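Local coordinates for KLLA0E08119p (Kluyveromyces lactis, PDB 3VA7), which is the urea carboxylase part of a larger enzyme and probably uses ATP, hydrogencarbonate and biotin to turn urea into urea-1-carboxylate, at residues L430-A433 with L434-A438; E684-N688 with D689-V693; S135-A138 with I139-G143. All coordinates share one frame; numbering follows the deposited sequence.

In the fold
The three contacts are local ones, each within a single continuous stretch, and they lie far apart in the chain. Interactions 3 and 1 both fall in the biotin carboxylation range, in helices 136-143 and 423-435, with centres 40 Å and nearest atoms about 30 Å apart. Interaction 2 belongs to the carboxyltransferase A and B range, where helix 680-688 gives way, through a short link, to strand 691-698. It lies across the chain's centre from both, its centre 58 Å from that of interaction 1 and 85 Å from that of interaction 3. Interaction 2 is not part of the biotin pocket: the Trp691 side chain is about 14 Å from the bound biotin group.

Interaction 1 of 3, residues L430-A433 with L434-A438; sequences LNQA and LNETA
Gln432 and Glu436, one helical turn apart, meet through their polar ends. Gln432 NE2 donates to Glu436 OE2 over 2.6 Å, with the acceptor close to the amide plane and the bond arriving on the syn lone pair, the side of the other carboxylate oxygen. A second, weak bond runs from Gln432 NE2 to Glu436 OE1 at 3.2 Å, making a lopsided two-oxygen grip in which the amide and carboxylate planes are turned 44° apart. The Gln432 chain can span this gap because CG stands opposite the backbone N (chi1 -171°) and the rest runs on extended.

The carbonyl oxygen of Ala433 is held twice. Glu436 N donates to Ala433 O at 3.0 Å and Thr437 OG1 does the same at an equal distance, the two donors standing above opposite faces of the carbonyl plane instead of on its lone pairs. Earlier in the helix, Leu434 N to Leu430 O (2.8 Å) and Asn435 N to Asn431 O are ordinary helical bonds, and on the buried side Leu430 CG lies 4.1 Å from Leu434 CD1.

A second shell fixes these groups. Glu436 OE1, which Gln432 reaches only weakly, takes a hydrogen bond from Trp392 NE1, while the Asn431 amide is engaged by Ile427 O, Ala453 O and Ser454 OG, tying the helix to helix 446-454. The leucines pack on that helix too, and Ala433 and Thr437 rest on Ile416.

In this part of the biotin carboxylase C-terminal domain, the Thr437 hydroxyl joins Glu436 N in satisfying the Ala433 carbonyl near the end of helix 423-435, just before strand 438-440, and the Gln432 amide together with the Trp392 N-H would probably favour a negatively charged Glu436 carboxylate.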
loop_
_atom_site.group_PDB
_atom_site.type_symbol
_atom_site.label_atom_id
_atom_site.label_comp_id
_atom_site.label_asym_id
_atom_site.label_seq_id
_atom_site.Cartn_x
_atom_site.Cartn_y
_atom_site.Cartn_z
ATOM N N LEU A 430 -7.269 1.514 -30.771
ATOM C CA LEU A 430 -7.216 0.503 -29.768
ATOM C C LEU A 430 -5.866 0.611 -29.079
ATOM O O LEU A 430 -5.774 0.486 -27.824
ATOM C CB LEU A 430 -7.442 -0.894 -30.365
ATOM C CG LEU A 430 -7.042 -2.021 -29.432
ATOM C CD1 LEU A 430 -8.089 -2.116 -28.337
ATOM C CD2 LEU A 430 -6.848 -3.334 -30.169
ATOM N N ASN A 431 -4.832 0.856 -29.892
ATOM C CA ASN A 431 -3.490 1.079 -29.358
ATOM C C ASN A 431 -3.548 2.291 -28.417
ATOM O O ASN A 431 -3.099 2.172 -27.272
ATOM C CB ASN A 431 -2.396 1.172 -30.438
ATOM C CG ASN A 431 -2.062 -0.200 -31.090
ATOM O OD1 ASN A 431 -1.323 -1.019 -30.538
ATOM N ND2 ASN A 431 -2.570 -0.416 -32.293
ATOM N N GLN A 432 -4.161 3.404 -28.827
ATOM C CA GLN A 432 -4.205 4.541 -27.920
ATOM C C GLN A 432 -4.922 4.124 -26.621
ATOM O O GLN A 432 -4.376 4.331 -25.524
ATOM C CB GLN A 432 -4.768 5.845 -28.518
ATOM C CG GLN A 432 -4.584 7.072 -27.550
ATOM C CD GLN A 432 -5.370 8.417 -27.912
ATOM O OE1 GLN A 432 -5.424 8.813 -29.063
ATOM N NE2 GLN A 432 -5.914 9.127 -26.889
ATOM N N ALA A 433 -6.098 3.504 -26.728
ATOM C CA ALA A 433 -6.847 3.059 -25.527
ATOM C C ALA A 433 -5.993 2.204 -24.565
ATOM O O ALA A 433 -5.956 2.447 -23.367
ATOM C CB ALA A 433 -8.159 2.318 -25.920
ATOM N N LEU A 434 -5.317 1.216 -25.111
ATOM C CA LEU A 434 -4.450 0.374 -24.320
ATOM C C LEU A 434 -3.343 1.149 -23.598
ATOM O O LEU A 434 -3.021 0.829 -22.439
ATOM C CB LEU A 434 -3.853 -0.748 -25.189
ATOM C CG LEU A 434 -4.958 -1.710 -25.651
ATOM C CD1 LEU A 434 -4.421 -2.853 -26.409
ATOM C CD2 LEU A 434 -5.805 -2.176 -24.493
ATOM N N ASN A 435 -2.806 2.172 -24.283
ATOM C CA ASN A 435 -1.740 3.050 -23.796
ATOM C C ASN A 435 -2.229 3.904 -22.636
ATOM O O ASN A 435 -1.464 4.346 -21.783
ATOM C CB ASN A 435 -1.267 3.983 -24.924
ATOM C CG ASN A 435 -0.130 3.366 -25.814
ATOM O OD1 ASN A 435 0.076 2.141 -25.901
ATOM N ND2 ASN A 435 0.603 4.257 -26.479
ATOM N N GLU A 436 -3.526 4.113 -22.607
ATOM C CA GLU A 436 -4.132 5.109 -21.784
ATOM C C GLU A 436 -4.785 4.376 -20.610
ATOM O O GLU A 436 -5.396 4.993 -19.723
ATOM C CB GLU A 436 -5.147 5.849 -22.646
ATOM C CG GLU A 436 -5.178 7.343 -22.524
ATOM C CD GLU A 436 -5.658 8.016 -23.791
ATOM O OE1 GLU A 436 -6.822 8.411 -23.875
ATOM O OE2 GLU A 436 -4.849 8.172 -24.702
ATOM N N THR A 437 -4.619 3.054 -20.602
ATOM C CA THR A 437 -5.176 2.190 -19.571
ATOM C C THR A 437 -4.118 1.952 -18.506
ATOM O O THR A 437 -3.100 1.242 -18.737
ATOM C CB THR A 437 -5.636 0.826 -20.170
ATOM O OG1 THR A 437 -6.860 1.002 -20.908
ATOM C CG2 THR A 437 -5.855 -0.241 -19.065
ATOM N N ALA A 438 -4.356 2.534 -17.342
ATOM C CA ALA A 438 -3.467 2.344 -16.211
ATOM C C ALA A 438 -4.178 1.648 -15.036
ATOM O O ALA A 438 -5.006 2.263 -14.336
ATOM C CB ALA A 438 -2.880 3.667 -15.784
#

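Interaction 2 of 3, residues E684-N688 with D689-V693; sequences EQFFN and DKWKV
The backbone of Gln685 closes the last turn with Asp689, whose N donates to Gln685 O over 2.8 Å before the chain leaves helical geometry and straightens toward Trp691. The indole of Trp691 then reaches back to the helix: NE1 donates to Phe686 O at 3.2 Å, with an N-H...O angle of 159°. That oxygen lies near the indole plane at the ring edge, and the donor sits in the carbonyl plane, on a lone pair. A water donates to the same Phe686 O (2.6 Å) and to Asp689 O (2.9 Å), bridging the two carbonyls.

With CG opposite the backbone N (chi1 177°), the Phe686 ring turns one face to Trp691 NE1, which lies over it toward the rim. Its CD1 is 3.7 Å from Trp691 CZ2, and the Phe686 ring and the five-membered ring of Trp691 are oblique, their planes at 58°. Phe781 meets both rings. A leucine here has no indole N-H, so Phe686 O would probably be left with the water as its remaining partner in this contact, and a gap is likely to open beside the Phe686 ring.

Phe686 and Phe687 also press on Gln759. Helix 680-688 thus packs against the seven-stranded mixed sheet of the carboxyltransferase A and B region and leads through a short connection into strand 691-698, which lies between strands 701-705 and 778-783.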
loop_
_atom_site.group_PDB
_atom_site.type_symbol
_atom_site.label_atom_id
_atom_site.label_comp_id
_atom_site.label_asym_id
_atom_site.label_seq_id
_atom_site.Cartn_x
_atom_site.Cartn_y
_atom_site.Cartn_z
ATOM N N GLU A 684 28.354 14.504 28.269
ATOM C CA GLU A 684 29.738 14.103 28.027
ATOM C C GLU A 684 29.806 12.633 27.666
ATOM O O GLU A 684 30.323 12.304 26.588
ATOM C CB GLU A 684 30.654 14.347 29.231
ATOM C CG GLU A 684 30.322 15.570 30.063
ATOM C CD GLU A 684 31.436 15.888 31.063
ATOM O OE1 GLU A 684 32.476 15.167 31.017
ATOM O OE2 GLU A 684 31.275 16.855 31.871
ATOM N N GLN A 685 29.290 11.751 28.536
ATOM C CA GLN A 685 29.402 10.316 28.254
ATOM C C GLN A 685 28.786 10.003 26.915
ATOM O O GLN A 685 29.297 9.124 26.224
ATOM C CB GLN A 685 28.657 9.430 29.231
ATOM C CG GLN A 685 28.807 9.695 30.694
ATOM C CD GLN A 685 28.082 8.624 31.474
ATOM O OE1 GLN A 685 28.103 7.440 31.078
ATOM N NE2 GLN A 685 27.438 9.013 32.577
ATOM N N PHE A 686 27.704 10.714 26.551
ATOM C CA PHE A 686 26.991 10.465 25.299
ATOM C C PHE A 686 27.925 10.532 24.124
ATOM O O PHE A 686 27.827 9.698 23.225
ATOM C CB PHE A 686 25.797 11.423 25.108
ATOM C CG PHE A 686 25.066 11.261 23.783
ATOM C CD1 PHE A 686 24.029 10.324 23.644
ATOM C CD2 PHE A 686 25.414 12.027 22.677
ATOM C CE1 PHE A 686 23.311 10.153 22.425
ATOM C CE2 PHE A 686 24.742 11.871 21.452
ATOM C CZ PHE A 686 23.660 10.940 21.336
ATOM N N PHE A 687 28.810 11.544 24.142
ATOM C CA PHE A 687 29.765 11.822 23.049
ATOM C C PHE A 687 31.134 11.154 23.274
ATOM O O PHE A 687 31.873 10.914 22.307
ATOM C CB PHE A 687 29.965 13.316 22.867
ATOM C CG PHE A 687 28.748 14.065 22.340
ATOM C CD1 PHE A 687 28.542 14.228 20.970
ATOM C CD2 PHE A 687 27.862 14.692 23.214
ATOM C CE1 PHE A 687 27.445 14.977 20.465
ATOM C CE2 PHE A 687 26.748 15.432 22.729
ATOM C CZ PHE A 687 26.535 15.575 21.355
ATOM N N ASN A 688 31.469 10.853 24.541
ATOM C CA ASN A 688 32.715 10.164 24.861
ATOM C C ASN A 688 32.648 8.665 24.574
ATOM O O ASN A 688 33.561 8.142 23.936
ATOM C CB ASN A 688 33.161 10.400 26.308
ATOM C CG ASN A 688 33.557 11.868 26.605
ATOM O OD1 ASN A 688 33.684 12.729 25.699
ATOM N ND2 ASN A 688 33.751 12.157 27.906
ATOM N N ASP A 689 31.601 7.975 25.045
ATOM C CA ASP A 689 31.463 6.513 24.817
ATOM C C ASP A 689 31.014 6.068 23.415
ATOM O O ASP A 689 30.504 6.879 22.626
ATOM C CB ASP A 689 30.580 5.854 25.872
ATOM C CG ASP A 689 31.042 6.172 27.269
ATOM O OD1 ASP A 689 30.284 5.876 28.230
ATOM O OD2 ASP A 689 32.149 6.775 27.401
ATOM N N LYS A 690 31.263 4.791 23.124
ATOM C CA LYS A 690 30.848 4.191 21.889
ATOM C C LYS A 690 29.525 3.525 22.112
ATOM O O LYS A 690 29.192 3.138 23.227
ATOM C CB LYS A 690 31.869 3.177 21.385
ATOM C CG LYS A 690 33.180 3.810 21.127
ATOM C CD LYS A 690 33.803 3.369 19.860
ATOM C CE LYS A 690 35.342 3.316 20.035
ATOM N NZ LYS A 690 36.043 2.858 18.773
ATOM N N TRP A 691 28.766 3.425 21.033
ATOM C CA TRP A 691 27.435 2.847 21.045
ATOM C C TRP A 691 27.474 1.623 20.157
ATOM O O TRP A 691 28.074 1.666 19.074
ATOM C CB TRP A 691 26.429 3.843 20.459
ATOM C CG TRP A 691 26.158 5.002 21.377
ATOM C CD1 TRP A 691 26.782 6.253 21.379
ATOM C CD2 TRP A 691 25.215 5.022 22.444
ATOM N NE1 TRP A 691 26.258 7.025 22.382
ATOM C CE2 TRP A 691 25.302 6.302 23.055
ATOM C CE3 TRP A 691 24.301 4.092 22.938
ATOM C CZ2 TRP A 691 24.507 6.662 24.143
ATOM C CZ3 TRP A 691 23.524 4.433 24.032
ATOM C CH2 TRP A 691 23.624 5.712 24.623
ATOM N N LYS A 692 26.813 0.552 20.612
ATOM C CA LYS A 692 26.741 -0.688 19.865
ATOM C C LYS A 692 25.369 -0.800 19.170
ATOM O O LYS A 692 24.338 -0.561 19.804
ATOM C CB LYS A 692 26.962 -1.827 20.848
ATOM C CG LYS A 692 27.366 -3.183 20.278
ATOM C CD LYS A 692 28.102 -3.955 21.401
ATOM C CE LYS A 692 29.038 -5.093 20.898
ATOM N NZ LYS A 692 29.963 -4.798 19.725
ATOM N N VAL A 693 25.359 -1.161 17.900
ATOM C CA VAL A 693 24.136 -1.352 17.153
ATOM C C VAL A 693 23.370 -2.650 17.530
ATOM O O VAL A 693 23.926 -3.769 17.456
ATOM C CB VAL A 693 24.451 -1.411 15.654
ATOM C CG1 VAL A 693 23.148 -1.596 14.821
ATOM C CG2 VAL A 693 25.180 -0.182 15.242
HETATM O O HOH W 1 29.030 8.812 21.044
#

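Interaction 3 of 3, residues S135-A138 with I139-G143; sequences SGDA and IRKLG
Asp137 O takes the shortest sound polar bond here, from Lys141 N at 2.7 Å with a nearly straight N-H...O angle of 171°. The same two residues meet again through their side chains: Lys141 NZ stands 3.2 Å from Asp137 OD2 in a salt bridge, arriving on the anti lone pair, away from the other oxygen. The lysine does not stretch to get there; it bends at chi2, chi3 and chi4, folding back along the helix so that Lys141 CD lies 3.4 Å from Asp137 OD2.

Ser135 opens the helix as its N-cap. OG stands beside both the backbone N and the carbonyl carbon (chi1 73°), a position from which Ser135 OG accepts from Ala138 N at 3.0 Å, occupying an amide of the first turn that has no preceding carbonyl in the helix. Ser135 O in turn accepts from Ile139 N.

Arg140 lays one face of its guanidinium over Gly136 O. The carboxylate of Asp137 is turned 82° from that group, and Asp137 OD1 remains 4.1 Å from Arg140 NH1, beyond a salt bridge, though a weaker attraction between the opposite charges is likely. The arginine's firmer partner is Asp122, which NH2 meets in a salt bridge; Asp119 adds a long, weak ion pair.

The Arg140-Asp122 salt bridge ties helix 136-143 to helix 118-125, where Ile139 packs on Ala118 and Ser121. Elsewhere Ala138 and Leu142 touch Leu294 in a loop, and in this biotin carboxylase part of the enzyme the capped start of the helix follows closely on strand 130-131, an outermost strand of the five-stranded parallel sheet.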
loop_
_atom_site.group_PDB
_atom_site.type_symbol
_atom_site.label_atom_id
_atom_site.label_comp_id
_atom_site.label_asym_id
_atom_site.label_seq_id
_atom_site.Cartn_x
_atom_site.Cartn_y
_atom_site.Cartn_z
ATOM N N SER A 135 -35.140 -21.640 -24.649
ATOM C CA SER A 135 -35.799 -22.769 -23.924
ATOM C C SER A 135 -34.823 -23.846 -23.470
ATOM O O SER A 135 -33.765 -24.032 -24.087
ATOM C CB SER A 135 -36.820 -23.437 -24.849
ATOM O OG SER A 135 -36.154 -24.203 -25.860
ATOM N N GLY A 136 -35.187 -24.585 -22.427
ATOM C CA GLY A 136 -34.327 -25.675 -21.923
ATOM C C GLY A 136 -34.016 -26.726 -22.992
ATOM O O GLY A 136 -32.946 -27.370 -22.996
ATOM N N ASP A 137 -34.957 -26.857 -23.916
ATOM C CA ASP A 137 -34.864 -27.782 -25.004
ATOM C C ASP A 137 -33.835 -27.396 -26.012
ATOM O O ASP A 137 -32.933 -28.189 -26.311
ATOM C CB ASP A 137 -36.186 -27.830 -25.734
ATOM C CG ASP A 137 -36.691 -29.227 -25.856
ATOM O OD1 ASP A 137 -36.997 -29.801 -24.764
ATOM O OD2 ASP A 137 -36.740 -29.741 -27.015
ATOM N N ALA A 138 -34.011 -26.202 -26.572
ATOM C CA ALA A 138 -33.023 -25.604 -27.447
ATOM C C ALA A 138 -31.596 -25.729 -26.839
ATOM O O ALA A 138 -30.660 -26.177 -27.527
ATOM C CB ALA A 138 -33.414 -24.128 -27.800
ATOM N N ILE A 139 -31.445 -25.400 -25.558
ATOM C CA ILE A 139 -30.149 -25.572 -24.865
ATOM C C ILE A 139 -29.625 -27.040 -24.829
ATOM O O ILE A 139 -28.438 -27.283 -25.108
ATOM C CB ILE A 139 -30.162 -24.975 -23.432
ATOM C CG1 ILE A 139 -30.472 -23.467 -23.442
ATOM C CG2 ILE A 139 -28.849 -25.253 -22.687
ATOM C CD1 ILE A 139 -31.006 -22.991 -22.132
ATOM N N ARG A 140 -30.507 -27.999 -24.496
ATOM C CA ARG A 140 -30.192 -29.443 -24.615
ATOM C C ARG A 140 -29.803 -29.850 -26.030
ATOM O O ARG A 140 -28.725 -30.424 -26.247
ATOM C CB ARG A 140 -31.354 -30.289 -24.156
ATOM C CG ARG A 140 -31.200 -30.764 -22.751
ATOM C CD ARG A 140 -32.551 -31.195 -22.269
ATOM N NE ARG A 140 -32.753 -30.751 -20.898
ATOM C CZ ARG A 140 -33.811 -30.056 -20.474
ATOM N NH1 ARG A 140 -34.810 -29.722 -21.317
ATOM N NH2 ARG A 140 -33.864 -29.712 -19.183
ATOM N N LYS A 141 -30.675 -29.511 -26.978
ATOM C CA LYS A 141 -30.429 -29.704 -28.419
ATOM C C LYS A 141 -29.112 -29.067 -28.907
ATOM O O LYS A 141 -28.502 -29.554 -29.852
ATOM C CB LYS A 141 -31.644 -29.220 -29.241
ATOM C CG LYS A 141 -32.666 -30.322 -29.612
ATOM C CD LYS A 141 -34.150 -30.026 -29.202
ATOM C CE LYS A 141 -35.004 -29.329 -30.302
ATOM N NZ LYS A 141 -35.962 -28.247 -29.764
ATOM N N LEU A 142 -28.662 -27.984 -28.278
ATOM C CA LEU A 142 -27.380 -27.385 -28.673
ATOM C C LEU A 142 -26.163 -27.791 -27.824
ATOM O O LEU A 142 -25.029 -27.594 -28.259
ATOM C CB LEU A 142 -27.479 -25.871 -28.734
ATOM C CG LEU A 142 -28.027 -25.140 -29.961
ATOM C CD1 LEU A 142 -27.928 -25.897 -31.263
ATOM C CD2 LEU A 142 -29.436 -24.694 -29.725
ATOM N N GLY A 143 -26.397 -28.356 -26.634
ATOM C CA GLY A 143 -25.316 -28.788 -25.724
ATOM C C GLY A 143 -24.501 -29.998 -26.187
ATOM O O GLY A 143 -23.298 -30.068 -25.929
#